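PDB 1WCW: uroporphyrinogen III synthase from Thermus thermophilus, which probably catalyses the cyclisation of the linear tetrapyrrole hydroxymethylbilane to uroporphyrinogen III, with inversion of ring D, on the route to haem and related pigments. Local coordinates for residues 17-22 with 35-40; 39-44 with 163-168; 51-56 with 158-163; 65-70 with 135-140; 170-175 with 196-201. One frame throughout, in Å; residues are numbered along the deposited sequence.

Interaction 1 of 5, residues 17-22 with 35-40; sequences RRKEAF and LFPVQA
K19 reaches across P37 at about a right angle, laying the end of its chain against the proline ring. NZ of K19 comes to 3.2 Å from CG of P37, and CE of K19 lies 3.6 Å from the same carbon. The lysine is fully extended beyond CG, with chi1 at -67° setting CG anti to its carbonyl carbon; its methylenes supply the apolar length and carry the ammonium out to the proline ring. Nearer the helix, CB of K19 meets CD1 of L35 at 4.0 Å. The other methyl of L35, CD2, enters the first turn of helix 19-28, 3.8 Å from the backbone O of K19 and also 3.8 Å from CD2 of F22. Leucine suits this place because its two branches serve two neighbours at once, and CD2 gains an apolar neighbour in the buried phenylalanine.

At the far end R17, its chain bent at chi2 and chi3, brings NE to within 4.0 Å of OE1 of Q39. At that distance it is proximity only; the oxygen accepts instead from NE2 of Q194.

Further out, F22 stacks on Y13 of strand 10-13, and R18, at the N-cap position, bonds through NH2 to O of E243. The contact thus joins the start of helix 19-28 to the link between strands 32-35 and 39-43, with helices 169-181 and 192-201 also touching that link.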
# COMPACT_ATOMS: atom_id res chain seq x y z
N ARG A 17 -6.07 -9.52 1.54
CA ARG A 17 -7.44 -9.30 1.08
C ARG A 17 -8.13 -10.26 0.13
O ARG A 17 -9.28 -10.66 0.33
CB ARG A 17 -7.48 -7.90 0.45
CG ARG A 17 -6.76 -6.78 1.24
CD ARG A 17 -5.29 -7.10 1.79
NE ARG A 17 -4.17 -6.87 0.88
CZ ARG A 17 -3.75 -7.76 -0.00
NH1 ARG A 17 -2.74 -7.48 -0.79
NH2 ARG A 17 -4.36 -8.92 -0.10
N ARG A 18 -7.42 -10.64 -0.90
CA ARG A 18 -7.90 -11.50 -1.97
C ARG A 18 -7.27 -12.91 -2.01
O ARG A 18 -7.09 -13.49 -3.08
CB ARG A 18 -7.65 -10.80 -3.33
CG ARG A 18 -8.64 -9.63 -3.60
CD ARG A 18 -8.49 -9.13 -5.04
NE ARG A 18 -7.16 -8.54 -5.21
CZ ARG A 18 -6.67 -8.10 -6.37
NH1 ARG A 18 -5.44 -7.58 -6.43
NH2 ARG A 18 -7.40 -8.17 -7.47
N LYS A 19 -6.97 -13.47 -0.86
CA LYS A 19 -6.40 -14.83 -0.77
C LYS A 19 -7.23 -15.89 -1.43
O LYS A 19 -6.69 -16.81 -2.05
CB LYS A 19 -6.34 -15.28 0.70
CG LYS A 19 -5.40 -14.52 1.52
CD LYS A 19 -5.43 -15.01 2.96
CE LYS A 19 -4.56 -14.15 3.88
NZ LYS A 19 -4.57 -14.67 5.28
N GLU A 20 -8.52 -15.88 -1.20
CA GLU A 20 -9.40 -16.88 -1.75
C GLU A 20 -9.44 -16.81 -3.29
O GLU A 20 -9.46 -17.85 -4.00
CB GLU A 20 -10.81 -16.67 -1.16
CG GLU A 20 -11.81 -17.81 -1.26
CD GLU A 20 -13.11 -17.56 -0.41
OE1 GLU A 20 -13.90 -16.60 -0.70
OE2 GLU A 20 -13.36 -18.32 0.56
N ALA A 21 -9.43 -15.60 -3.81
CA ALA A 21 -9.48 -15.46 -5.25
C ALA A 21 -8.14 -15.95 -5.79
O ALA A 21 -8.10 -16.60 -6.83
CB ALA A 21 -9.73 -13.99 -5.68
N PHE A 22 -7.05 -15.58 -5.11
CA PHE A 22 -5.73 -16.01 -5.56
C PHE A 22 -5.68 -17.54 -5.65
O PHE A 22 -5.23 -18.12 -6.65
CB PHE A 22 -4.59 -15.52 -4.64
CG PHE A 22 -3.26 -16.10 -4.99
CD1 PHE A 22 -2.51 -15.58 -6.03
CD2 PHE A 22 -2.76 -17.21 -4.28
CE1 PHE A 22 -1.24 -16.20 -6.34
CE2 PHE A 22 -1.55 -17.79 -4.60
CZ PHE A 22 -0.82 -17.28 -5.59
N LEU A 35 -0.45 -19.61 0.69
CA LEU A 35 -0.85 -18.33 1.24
C LEU A 35 0.03 -18.01 2.39
O LEU A 35 -0.01 -18.68 3.42
CB LEU A 35 -2.31 -18.36 1.73
CG LEU A 35 -3.33 -18.82 0.66
CD1 LEU A 35 -4.73 -18.87 1.30
CD2 LEU A 35 -3.32 -17.87 -0.53
N PHE A 36 0.80 -16.93 2.23
CA PHE A 36 1.73 -16.44 3.26
C PHE A 36 1.52 -14.94 3.47
O PHE A 36 2.37 -14.13 3.04
CB PHE A 36 3.20 -16.76 2.86
CG PHE A 36 3.54 -18.22 2.98
CD1 PHE A 36 3.73 -19.03 1.87
CD2 PHE A 36 3.71 -18.78 4.23
CE1 PHE A 36 4.10 -20.39 2.07
CE2 PHE A 36 4.06 -20.12 4.37
CZ PHE A 36 4.25 -20.91 3.28
N PRO A 37 0.43 -14.54 4.13
CA PRO A 37 0.22 -13.10 4.34
C PRO A 37 1.31 -12.53 5.22
O PRO A 37 1.77 -13.15 6.18
CB PRO A 37 -1.14 -13.00 5.04
CG PRO A 37 -1.38 -14.39 5.57
CD PRO A 37 -0.70 -15.36 4.63
N VAL A 38 1.70 -11.30 4.93
CA VAL A 38 2.74 -10.65 5.70
C VAL A 38 2.17 -9.45 6.46
O VAL A 38 2.96 -8.76 7.16
CB VAL A 38 3.92 -10.18 4.83
CG1 VAL A 38 4.61 -11.37 4.14
CG2 VAL A 38 3.49 -9.17 3.78
N GLN A 39 0.87 -9.19 6.37
CA GLN A 39 0.30 -8.04 7.05
C GLN A 39 -0.97 -8.41 7.75
O GLN A 39 -1.64 -9.44 7.45
CB GLN A 39 0.02 -6.89 6.09
CG GLN A 39 -1.32 -6.95 5.40
CD GLN A 39 -1.27 -6.16 4.08
OE1 GLN A 39 -0.87 -6.69 3.07
NE2 GLN A 39 -1.70 -4.91 4.11
N ALA A 40 -1.32 -7.55 8.67
CA ALA A 40 -2.54 -7.63 9.41
C ALA A 40 -3.14 -6.20 9.25
O ALA A 40 -2.41 -5.23 8.97
CB ALA A 40 -2.22 -7.90 10.81

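Interaction 2 of 5, residues 39-44 with 163-168; sequences QATEKV and YRHLPD
A40 pairs with L166 and E42 with R164 in the two-stranded antiparallel connection, strands 39-43 and 163-167, that joins the two alpha/beta domains of this family. Four backbone bonds hold it, among them A40 N to L166 O at 2.8 Å and R164 N to E42 O at 2.8 Å.

On the face of E42, R164 and L166, carboxylate and guanidinium run side by side with planes only 6° apart. OE1 of E42 lies in the guanidinium plane at its edge, but 4.0 Å from NH2 of R164, so the salt bridge is long. CD1 of L166 packs against that carboxylate.

On the other face the H165 ring has a neighbour over each side, both offset toward its rim: CE2 of Y163, edge-to-face, and, 3.2 Å above the opposite side, NE2 of Q39, whose amide is turned 80° from the ring and held through OE1 by Q194. CD of K43 touches CB of Y163 at 3.8 Å, its NZ salt-bridged to D73. A water donates to O of Q39 and OD2 of D168, whose OD1 caps N of G171.

The pairing therefore rests mainly on backbone bonds, and the surface charges, held loosely, probably add little to its strength.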
# COMPACT_ATOMS: atom_id res chain seq x y z
N GLN A 39 0.87 -9.19 6.37
CA GLN A 39 0.30 -8.04 7.05
C GLN A 39 -0.97 -8.41 7.75
O GLN A 39 -1.64 -9.44 7.45
CB GLN A 39 0.02 -6.89 6.09
CG GLN A 39 -1.32 -6.95 5.40
CD GLN A 39 -1.27 -6.16 4.08
OE1 GLN A 39 -0.87 -6.69 3.07
NE2 GLN A 39 -1.70 -4.91 4.11
N ALA A 40 -1.32 -7.55 8.67
CA ALA A 40 -2.54 -7.63 9.41
C ALA A 40 -3.14 -6.20 9.25
O ALA A 40 -2.41 -5.23 8.97
CB ALA A 40 -2.22 -7.90 10.81
N THR A 41 -4.44 -6.05 9.33
CA THR A 41 -5.01 -4.73 9.18
C THR A 41 -6.05 -4.55 10.29
O THR A 41 -6.80 -5.49 10.60
CB THR A 41 -5.63 -4.59 7.77
OG1 THR A 41 -4.64 -4.88 6.76
CG2 THR A 41 -6.15 -3.18 7.59
N GLU A 42 -6.08 -3.39 10.95
CA GLU A 42 -7.08 -3.20 11.99
C GLU A 42 -7.58 -1.80 11.94
O GLU A 42 -6.83 -0.81 11.73
CB GLU A 42 -6.51 -3.48 13.37
CG GLU A 42 -5.34 -2.61 13.75
CD GLU A 42 -4.87 -2.77 15.17
OE1 GLU A 42 -4.09 -1.90 15.63
OE2 GLU A 42 -5.26 -3.77 15.83
N LYS A 43 -8.89 -1.68 12.06
CA LYS A 43 -9.49 -0.35 12.08
C LYS A 43 -9.23 0.25 13.42
O LYS A 43 -9.24 -0.42 14.45
CB LYS A 43 -11.01 -0.40 11.87
CG LYS A 43 -11.48 -0.94 10.55
CD LYS A 43 -11.01 -0.10 9.35
CE LYS A 43 -11.65 -0.59 8.04
NZ LYS A 43 -11.09 0.14 6.89
N VAL A 44 -8.96 1.53 13.45
CA VAL A 44 -8.76 2.24 14.69
C VAL A 44 -10.19 2.73 15.18
O VAL A 44 -10.93 3.34 14.41
CB VAL A 44 -7.85 3.47 14.48
CG1 VAL A 44 -7.78 4.23 15.73
CG2 VAL A 44 -6.37 3.01 14.07
N TYR A 163 -7.07 3.68 10.24
CA TYR A 163 -6.81 2.24 10.28
C TYR A 163 -5.32 2.04 10.20
O TYR A 163 -4.55 2.97 9.86
CB TYR A 163 -7.53 1.49 9.17
CG TYR A 163 -6.99 1.72 7.76
CD1 TYR A 163 -7.32 2.85 7.04
CD2 TYR A 163 -6.11 0.85 7.19
CE1 TYR A 163 -6.80 3.13 5.77
CE2 TYR A 163 -5.57 1.09 5.93
CZ TYR A 163 -5.92 2.22 5.22
OH TYR A 163 -5.41 2.47 3.96
N ARG A 164 -4.88 0.83 10.49
CA ARG A 164 -3.46 0.54 10.48
C ARG A 164 -3.15 -0.77 9.80
O ARG A 164 -3.75 -1.79 10.10
CB ARG A 164 -2.90 0.39 11.90
CG ARG A 164 -2.89 1.58 12.82
CD ARG A 164 -2.40 1.08 14.20
NE ARG A 164 -1.37 1.94 14.75
CZ ARG A 164 -0.88 1.78 15.96
NH1 ARG A 164 0.06 2.61 16.41
NH2 ARG A 164 -1.32 0.77 16.71
N HIS A 165 -2.18 -0.75 8.92
CA HIS A 165 -1.62 -2.00 8.37
C HIS A 165 -0.43 -2.21 9.27
O HIS A 165 0.36 -1.28 9.54
CB HIS A 165 -1.09 -1.81 6.92
CG HIS A 165 -2.16 -1.81 5.94
ND1 HIS A 165 -2.29 -0.91 4.91
CD2 HIS A 165 -3.23 -2.64 5.83
CE1 HIS A 165 -3.38 -1.18 4.21
NE2 HIS A 165 -3.97 -2.22 4.76
N LEU A 166 -0.29 -3.43 9.77
CA LEU A 166 0.84 -3.80 10.60
C LEU A 166 1.44 -5.04 10.06
O LEU A 166 0.79 -5.80 9.36
CB LEU A 166 0.35 -4.21 11.96
CG LEU A 166 -0.47 -3.17 12.73
CD1 LEU A 166 -1.22 -3.80 13.90
CD2 LEU A 166 0.48 -2.13 13.19
N PRO A 167 2.69 -5.29 10.34
CA PRO A 167 3.29 -6.54 9.86
C PRO A 167 2.70 -7.72 10.62
O PRO A 167 2.12 -7.56 11.74
CB PRO A 167 4.77 -6.38 10.21
CG PRO A 167 4.75 -5.44 11.45
CD PRO A 167 3.61 -4.46 11.15
N ASP A 168 2.71 -8.90 10.02
CA ASP A 168 2.31 -10.14 10.74
C ASP A 168 3.72 -10.76 10.97
O ASP A 168 4.24 -11.53 10.11
CB ASP A 168 1.46 -11.02 9.82
CG ASP A 168 1.01 -12.27 10.49
OD1 ASP A 168 1.74 -12.74 11.37
OD2 ASP A 168 -0.06 -12.77 10.11
O HOH W 1 -2.26 -11.74 8.62

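Interaction 3 of 5, residues 51-56 with 158-163; sequences DQVRAL and LPLMPY
L160 and L158 press their branched ends into the helix 51-56, and here the contact is tight. CD2 of L160 lies 3.6 Å from the backbone O of Q52, while its CD1 meets CD2 of L56 at 4.0 Å, the two leucines crossing at about a right angle. L158 works one turn further along: CD1 touches CB of A55 at 3.8 Å and CD2 comes to 3.7 Å from N of L56. Alanine suits its position because a small side chain lets the leucine branch reach the helix, and the two leucines of the strand supply methyls that fit against the backbone of the turn. Helix and strand segments run at 124° to each other, their axes 8.4 Å apart at closest. The helix lies against one side of the mixed sheet, where L56 and L160 both also meet A135 of strand 132-137.

The Q52 side is polar and, though close, is joined to the strand by no bond. There Q52 bends at chi2 (-54°), folding its amide back beside P159. Its OE1 sits 3.3 Å from O of P159, two acceptors side by side, and 3.3 Å from CD1 of L158; the P159 ring is looser, its CD 3.9 Å from OE1 of Q52. What fixes the amide is D51: NE2 of Q52 donates to OD2 of D51 almost straight (175°), in the amide plane and on the anti lone pair of the carboxylate. An alanine in place of Q52 would probably leave D51 OD2 without this donor and CD1 of L158 short of a neighbour.

Chemically, apolar packing holds helix to strand, while the glutamine amide bonds within its own helix and meets the strand by packing alone.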
# COMPACT_ATOMS: atom_id res chain seq x y z
N ASP A 51 -10.10 13.35 18.58
CA ASP A 51 -9.43 14.62 18.79
C ASP A 51 -8.89 15.18 17.43
O ASP A 51 -9.02 16.38 17.13
CB ASP A 51 -8.27 14.28 19.76
CG ASP A 51 -7.97 12.72 19.79
OD1 ASP A 51 -8.80 11.91 20.30
OD2 ASP A 51 -6.93 12.28 19.26
N GLN A 52 -8.34 14.26 16.64
CA GLN A 52 -7.79 14.64 15.33
C GLN A 52 -8.91 14.98 14.35
O GLN A 52 -8.77 15.92 13.58
CB GLN A 52 -7.01 13.48 14.75
CG GLN A 52 -5.93 12.88 15.70
CD GLN A 52 -4.98 13.90 16.24
OE1 GLN A 52 -4.26 14.57 15.48
NE2 GLN A 52 -4.92 14.01 17.57
N VAL A 53 -10.02 14.24 14.42
CA VAL A 53 -11.15 14.51 13.52
C VAL A 53 -11.78 15.85 13.86
O VAL A 53 -12.13 16.65 12.97
CB VAL A 53 -12.20 13.38 13.56
CG1 VAL A 53 -13.23 13.69 12.43
CG2 VAL A 53 -11.57 12.00 13.24
N ARG A 54 -11.89 16.15 15.16
CA ARG A 54 -12.44 17.47 15.57
C ARG A 54 -11.56 18.63 15.07
O ARG A 54 -12.07 19.66 14.61
CB ARG A 54 -12.53 17.56 17.10
CG ARG A 54 -13.61 16.68 17.69
CD ARG A 54 -13.63 16.75 19.23
NE ARG A 54 -14.85 16.15 19.76
CZ ARG A 54 -16.08 16.58 19.49
NH1 ARG A 54 -17.13 15.95 20.01
NH2 ARG A 54 -16.28 17.64 18.71
N ALA A 55 -10.25 18.40 15.14
CA ALA A 55 -9.32 19.41 14.65
C ALA A 55 -9.52 19.62 13.14
O ALA A 55 -9.52 20.77 12.64
CB ALA A 55 -7.88 19.01 14.95
N LEU A 56 -9.64 18.51 12.38
CA LEU A 56 -9.89 18.66 10.96
C LEU A 56 -11.20 19.45 10.72
O LEU A 56 -11.31 20.28 9.79
CB LEU A 56 -10.00 17.27 10.31
CG LEU A 56 -10.43 17.20 8.88
CD1 LEU A 56 -9.39 17.92 8.01
CD2 LEU A 56 -10.53 15.71 8.47
N LEU A 158 -1.28 17.61 10.82
CA LEU A 158 -2.37 17.04 11.64
C LEU A 158 -2.52 15.61 11.11
O LEU A 158 -3.08 15.40 10.06
CB LEU A 158 -3.61 17.89 11.45
CG LEU A 158 -4.90 17.26 12.02
CD1 LEU A 158 -4.82 17.22 13.57
CD2 LEU A 158 -6.04 18.08 11.57
N PRO A 159 -1.98 14.60 11.80
CA PRO A 159 -2.08 13.24 11.32
C PRO A 159 -3.48 12.68 11.57
O PRO A 159 -4.05 12.93 12.65
CB PRO A 159 -1.00 12.52 12.12
CG PRO A 159 -1.03 13.28 13.44
CD PRO A 159 -1.23 14.70 13.09
N LEU A 160 -3.98 11.86 10.66
CA LEU A 160 -5.28 11.19 10.85
C LEU A 160 -5.08 9.77 10.43
O LEU A 160 -4.83 9.50 9.28
CB LEU A 160 -6.35 11.83 9.96
CG LEU A 160 -6.66 13.32 10.26
CD1 LEU A 160 -6.93 14.05 8.97
CD2 LEU A 160 -7.89 13.43 11.16
N MET A 161 -5.20 8.83 11.38
CA MET A 161 -4.96 7.42 11.07
C MET A 161 -6.22 6.64 11.39
O MET A 161 -6.36 6.10 12.55
CB MET A 161 -3.75 6.98 11.88
CG MET A 161 -3.32 5.59 11.51
SD MET A 161 -1.94 4.98 12.58
CE MET A 161 -0.70 6.09 12.08
N PRO A 162 -7.04 6.40 10.40
CA PRO A 162 -8.31 5.69 10.67
C PRO A 162 -8.18 4.17 10.73
O PRO A 162 -9.11 3.43 11.19
CB PRO A 162 -9.22 6.15 9.53
CG PRO A 162 -8.25 6.53 8.40
CD PRO A 162 -7.00 7.06 9.06
N TYR A 163 -7.07 3.68 10.24
CA TYR A 163 -6.81 2.24 10.28
C TYR A 163 -5.32 2.04 10.20
O TYR A 163 -4.55 2.97 9.86
CB TYR A 163 -7.53 1.49 9.17
CG TYR A 163 -6.99 1.72 7.76
CD1 TYR A 163 -7.32 2.85 7.04
CD2 TYR A 163 -6.11 0.85 7.19
CE1 TYR A 163 -6.80 3.13 5.77
CE2 TYR A 163 -5.57 1.09 5.93
CZ TYR A 163 -5.92 2.22 5.22
OH TYR A 163 -5.41 2.47 3.96

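Interaction 4 of 5, residues 65-70 with 135-140; sequences ATTGVG and ALQLYG
T66 lies over the strand end at Q137, its side chain crossing that of the glutamine obliquely. OG1 of T66 donates to the backbone O of Q137 at 2.7 Å, approaching from above the carbonyl plane, 38° out of it. A chi1 of 58° places the hydroxyl between the backbone N and carbonyl carbon of T66, where it also meets the Y139 ring at its edge, 3.3 Å from CD2. T67 follows: its CG2 packs against CD2 of Y139 at 3.6 Å.

T67 is the N-cap of helix 68-80, its OG1 accepting from N of G70 at 3.0 Å and also bonded to OH of Y163. Threonine suits this place, since it uses a hydroxyl and a methyl on one short stem. Q137 folds its amide into the turn between T66 and G70, close to the backbone nitrogens of T66 and T67. G70 must be small, because a CB there would run into that amide. If a leucine stood in place of Q137, the polar turn around T66 and T67 would probably be left facing hydrocarbon without the amide that now lies beside it.

OH of Y139 bonds to NH1 of R97, and the side chain of Y139 is about 4 Å from a bound glycerol, probably from the crystallisation liquor, which may mark a pocket. The contact across the segments is thus neutral and polar, with the bond of T66 to the strand carbonyl at its centre and R97 just beyond.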
# COMPACT_ATOMS: atom_id res chain seq x y z
N ALA A 65 -4.52 12.91 1.05
CA ALA A 65 -5.03 11.55 1.15
C ALA A 65 -4.04 10.57 0.55
O ALA A 65 -3.61 10.79 -0.58
CB ALA A 65 -6.36 11.44 0.34
N THR A 66 -3.79 9.47 1.26
CA THR A 66 -2.89 8.47 0.76
C THR A 66 -3.60 7.25 0.28
O THR A 66 -3.08 6.59 -0.65
CB THR A 66 -1.84 8.06 1.81
OG1 THR A 66 -2.48 7.58 3.01
CG2 THR A 66 -0.93 9.24 2.16
N THR A 67 -4.77 6.90 0.81
CA THR A 67 -5.48 5.72 0.36
C THR A 67 -6.98 5.96 0.22
O THR A 67 -7.58 6.85 0.89
CB THR A 67 -5.26 4.53 1.29
OG1 THR A 67 -5.85 4.79 2.58
CG2 THR A 67 -3.77 4.25 1.50
N GLY A 68 -7.62 5.17 -0.65
CA GLY A 68 -9.06 5.29 -0.84
C GLY A 68 -9.77 4.84 0.40
O GLY A 68 -10.75 5.49 0.81
N VAL A 69 -9.33 3.72 0.97
CA VAL A 69 -9.89 3.20 2.20
C VAL A 69 -9.83 4.27 3.29
O VAL A 69 -10.79 4.47 4.05
CB VAL A 69 -9.14 1.93 2.69
CG1 VAL A 69 -9.65 1.49 4.06
CG2 VAL A 69 -9.37 0.82 1.67
N GLY A 70 -8.71 4.96 3.38
CA GLY A 70 -8.56 5.98 4.40
C GLY A 70 -9.49 7.15 4.24
O GLY A 70 -10.02 7.66 5.26
N ALA A 135 -3.49 18.42 6.93
CA ALA A 135 -4.02 17.17 7.46
C ALA A 135 -3.50 16.06 6.57
O ALA A 135 -3.59 16.15 5.33
CB ALA A 135 -5.52 17.20 7.40
N LEU A 136 -2.91 15.04 7.16
CA LEU A 136 -2.32 13.94 6.42
C LEU A 136 -3.00 12.65 6.85
O LEU A 136 -2.92 12.26 8.04
CB LEU A 136 -0.80 13.91 6.73
CG LEU A 136 -0.07 12.70 6.21
CD1 LEU A 136 -0.10 12.60 4.72
CD2 LEU A 136 1.34 12.83 6.64
N GLN A 137 -3.64 11.97 5.93
CA GLN A 137 -4.27 10.70 6.25
C GLN A 137 -3.24 9.58 6.07
O GLN A 137 -2.64 9.44 4.99
CB GLN A 137 -5.43 10.48 5.30
CG GLN A 137 -6.12 9.10 5.43
CD GLN A 137 -5.60 8.11 4.38
OE1 GLN A 137 -5.21 6.97 4.72
NE2 GLN A 137 -5.63 8.50 3.18
N LEU A 138 -3.03 8.80 7.13
CA LEU A 138 -2.06 7.69 7.21
C LEU A 138 -2.79 6.36 7.34
O LEU A 138 -4.02 6.28 7.46
CB LEU A 138 -1.26 7.94 8.46
CG LEU A 138 -0.51 9.27 8.49
CD1 LEU A 138 0.03 9.55 9.91
CD2 LEU A 138 0.63 9.21 7.45
N TYR A 139 -1.99 5.31 7.25
CA TYR A 139 -2.50 3.95 7.29
C TYR A 139 -1.62 3.03 8.15
O TYR A 139 -1.61 1.82 7.95
CB TYR A 139 -2.66 3.39 5.91
CG TYR A 139 -1.46 3.57 5.05
CD1 TYR A 139 -0.40 2.64 5.04
CD2 TYR A 139 -1.36 4.69 4.19
CE1 TYR A 139 0.74 2.80 4.19
CE2 TYR A 139 -0.27 4.87 3.37
CZ TYR A 139 0.78 3.91 3.37
OH TYR A 139 1.83 4.02 2.54
N GLY A 140 -0.91 3.60 9.10
CA GLY A 140 -0.13 2.80 10.07
C GLY A 140 1.36 2.72 9.88
O GLY A 140 2.05 2.32 10.78

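Interaction 5 of 5, residues 170-175 with 196-201; sequences EGILRL and EFLFEG
F197 meets I172 through CB and its carbonyl rather than through its ring, which leads away toward P167 and Q39. The flat peptide group is what the isoleucine touches: CD1 of I172 lies 3.5 Å from O of F197 and 4.1 Å from CB of F197. The guanidinium of R174, which takes no part across the helices, has E170 O and G171 CA over one of its faces.

I172 is the central side chain of the pair. With chi1 at -72°, CG2 is anti to the backbone N and reaches G201, 3.7 Å from its C, as well as CD1 of L198 at 4.0 Å. A beta-branched residue suits this place because its two arms reach two turns together. Glycine suits position 201, where a CB would sit tightly against CG2 of I172.

The two helices, 169-181 and 192-201, stand before and after strand 186-189 of the five-stranded parallel sheet, and their segments cross at -81° with axes 9.3 Å apart. Toward that strand L175 and L198 cross at about a right angle, CD2 of L175 to CD1 of L198 at 4.0 Å, and both rest on L187. At the other margin CD2 of L173 packs against O of G201 at 3.6 Å.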
# COMPACT_ATOMS: atom_id res chain seq x y z
N GLU A 170 4.99 -13.29 12.75
CA GLU A 170 5.13 -14.73 12.60
C GLU A 170 4.96 -15.16 11.13
O GLU A 170 5.67 -16.07 10.64
CB GLU A 170 4.12 -15.47 13.50
CG GLU A 170 4.12 -15.05 15.00
CD GLU A 170 3.66 -13.59 15.22
OE1 GLU A 170 2.61 -13.18 14.65
OE2 GLU A 170 4.35 -12.84 15.95
N GLY A 171 3.97 -14.53 10.47
CA GLY A 171 3.71 -14.82 9.06
C GLY A 171 4.95 -14.50 8.22
O GLY A 171 5.28 -15.24 7.30
N ILE A 172 5.63 -13.42 8.51
CA ILE A 172 6.80 -13.02 7.77
C ILE A 172 7.88 -14.06 7.96
O ILE A 172 8.57 -14.46 7.01
CB ILE A 172 7.27 -11.63 8.21
CG1 ILE A 172 6.25 -10.60 7.66
CG2 ILE A 172 8.75 -11.39 7.76
CD1 ILE A 172 6.22 -9.27 8.50
N LEU A 173 8.10 -14.51 9.22
CA LEU A 173 9.13 -15.50 9.48
C LEU A 173 8.83 -16.82 8.79
O LEU A 173 9.75 -17.44 8.25
CB LEU A 173 9.33 -15.67 11.01
CG LEU A 173 9.90 -14.40 11.70
CD1 LEU A 173 10.08 -14.74 13.21
CD2 LEU A 173 11.26 -13.99 11.06
N ARG A 174 7.55 -17.19 8.72
CA ARG A 174 7.18 -18.42 8.06
C ARG A 174 7.44 -18.29 6.55
O ARG A 174 7.91 -19.25 5.91
CB ARG A 174 5.70 -18.73 8.30
CG ARG A 174 5.40 -19.29 9.69
CD ARG A 174 4.01 -19.86 9.74
NE ARG A 174 3.12 -19.05 10.55
CZ ARG A 174 2.17 -18.26 10.06
NH1 ARG A 174 1.42 -17.54 10.89
NH2 ARG A 174 1.97 -18.22 8.76
N LEU A 175 7.12 -17.16 5.97
CA LEU A 175 7.39 -16.97 4.55
C LEU A 175 8.88 -16.95 4.29
O LEU A 175 9.34 -17.57 3.30
CB LEU A 175 6.77 -15.67 4.13
CG LEU A 175 7.01 -15.26 2.63
CD1 LEU A 175 6.64 -16.40 1.67
CD2 LEU A 175 6.23 -14.02 2.30
N GLU A 196 7.83 -4.14 1.95
CA GLU A 196 8.49 -3.48 3.06
C GLU A 196 8.37 -4.31 4.30
O GLU A 196 9.37 -4.52 5.02
CB GLU A 196 7.87 -2.09 3.29
CG GLU A 196 7.86 -1.11 2.10
CD GLU A 196 9.22 -0.74 1.55
OE1 GLU A 196 9.25 -0.16 0.42
OE2 GLU A 196 10.27 -0.99 2.18
N PHE A 197 7.20 -4.90 4.59
CA PHE A 197 7.07 -5.71 5.80
C PHE A 197 7.92 -6.95 5.74
O PHE A 197 8.53 -7.34 6.75
CB PHE A 197 5.60 -6.12 6.01
CG PHE A 197 4.68 -5.01 6.50
CD1 PHE A 197 3.31 -5.13 6.31
CD2 PHE A 197 5.11 -3.92 7.17
CE1 PHE A 197 2.40 -4.15 6.80
CE2 PHE A 197 4.16 -2.96 7.66
CZ PHE A 197 2.83 -3.11 7.47
N LEU A 198 7.97 -7.64 4.58
CA LEU A 198 8.83 -8.82 4.50
C LEU A 198 10.27 -8.49 4.76
O LEU A 198 10.92 -9.17 5.58
CB LEU A 198 8.61 -9.43 3.10
CG LEU A 198 9.51 -10.62 2.84
CD1 LEU A 198 9.24 -11.79 3.83
CD2 LEU A 198 9.26 -11.15 1.43
N PHE A 199 10.81 -7.49 4.08
CA PHE A 199 12.23 -7.18 4.29
C PHE A 199 12.48 -6.57 5.62
O PHE A 199 13.58 -6.88 6.19
CB PHE A 199 12.74 -6.26 3.17
CG PHE A 199 13.23 -7.01 1.97
CD1 PHE A 199 12.43 -7.31 0.91
CD2 PHE A 199 14.54 -7.51 1.98
CE1 PHE A 199 12.90 -8.11 -0.15
CE2 PHE A 199 15.02 -8.31 0.93
CZ PHE A 199 14.22 -8.59 -0.11
N GLU A 200 11.57 -5.80 6.20
CA GLU A 200 11.84 -5.21 7.54
C GLU A 200 11.73 -6.28 8.59
O GLU A 200 12.35 -6.08 9.68
CB GLU A 200 10.90 -4.05 7.87
CG GLU A 200 11.10 -2.81 6.99
CD GLU A 200 10.09 -1.72 7.24
OE1 GLU A 200 9.32 -1.87 8.20
OE2 GLU A 200 10.02 -0.74 6.51
N GLY A 201 10.98 -7.35 8.35
CA GLY A 201 10.80 -8.37 9.36
C GLY A 201 11.62 -9.63 9.18
O GLY A 201 11.48 -10.53 10.06

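Overall arrangement
Interaction 2, the edge pair of the mixed sheet that runs out to the other domain, touches all the other contacts. It shares Q39 and A40 with interaction 1, where V38 O and D168 N are 2.9 Å apart, and Y163 with interaction 3. Y163 OH reaches T67 OG1 at 2.7 Å, tying it to interaction 4. Interactions 1 and 5 touch at V38 and belong to the domain of the parallel sheet; interactions 3 and 4 belong to the other, with centres about 10 Å apart. Substrate probably binds in the cleft between the domains, as is thought for this family; a glycerol about 4 Å from the Y139 side chain, probably from the crystallisation liquor, may mark part of it.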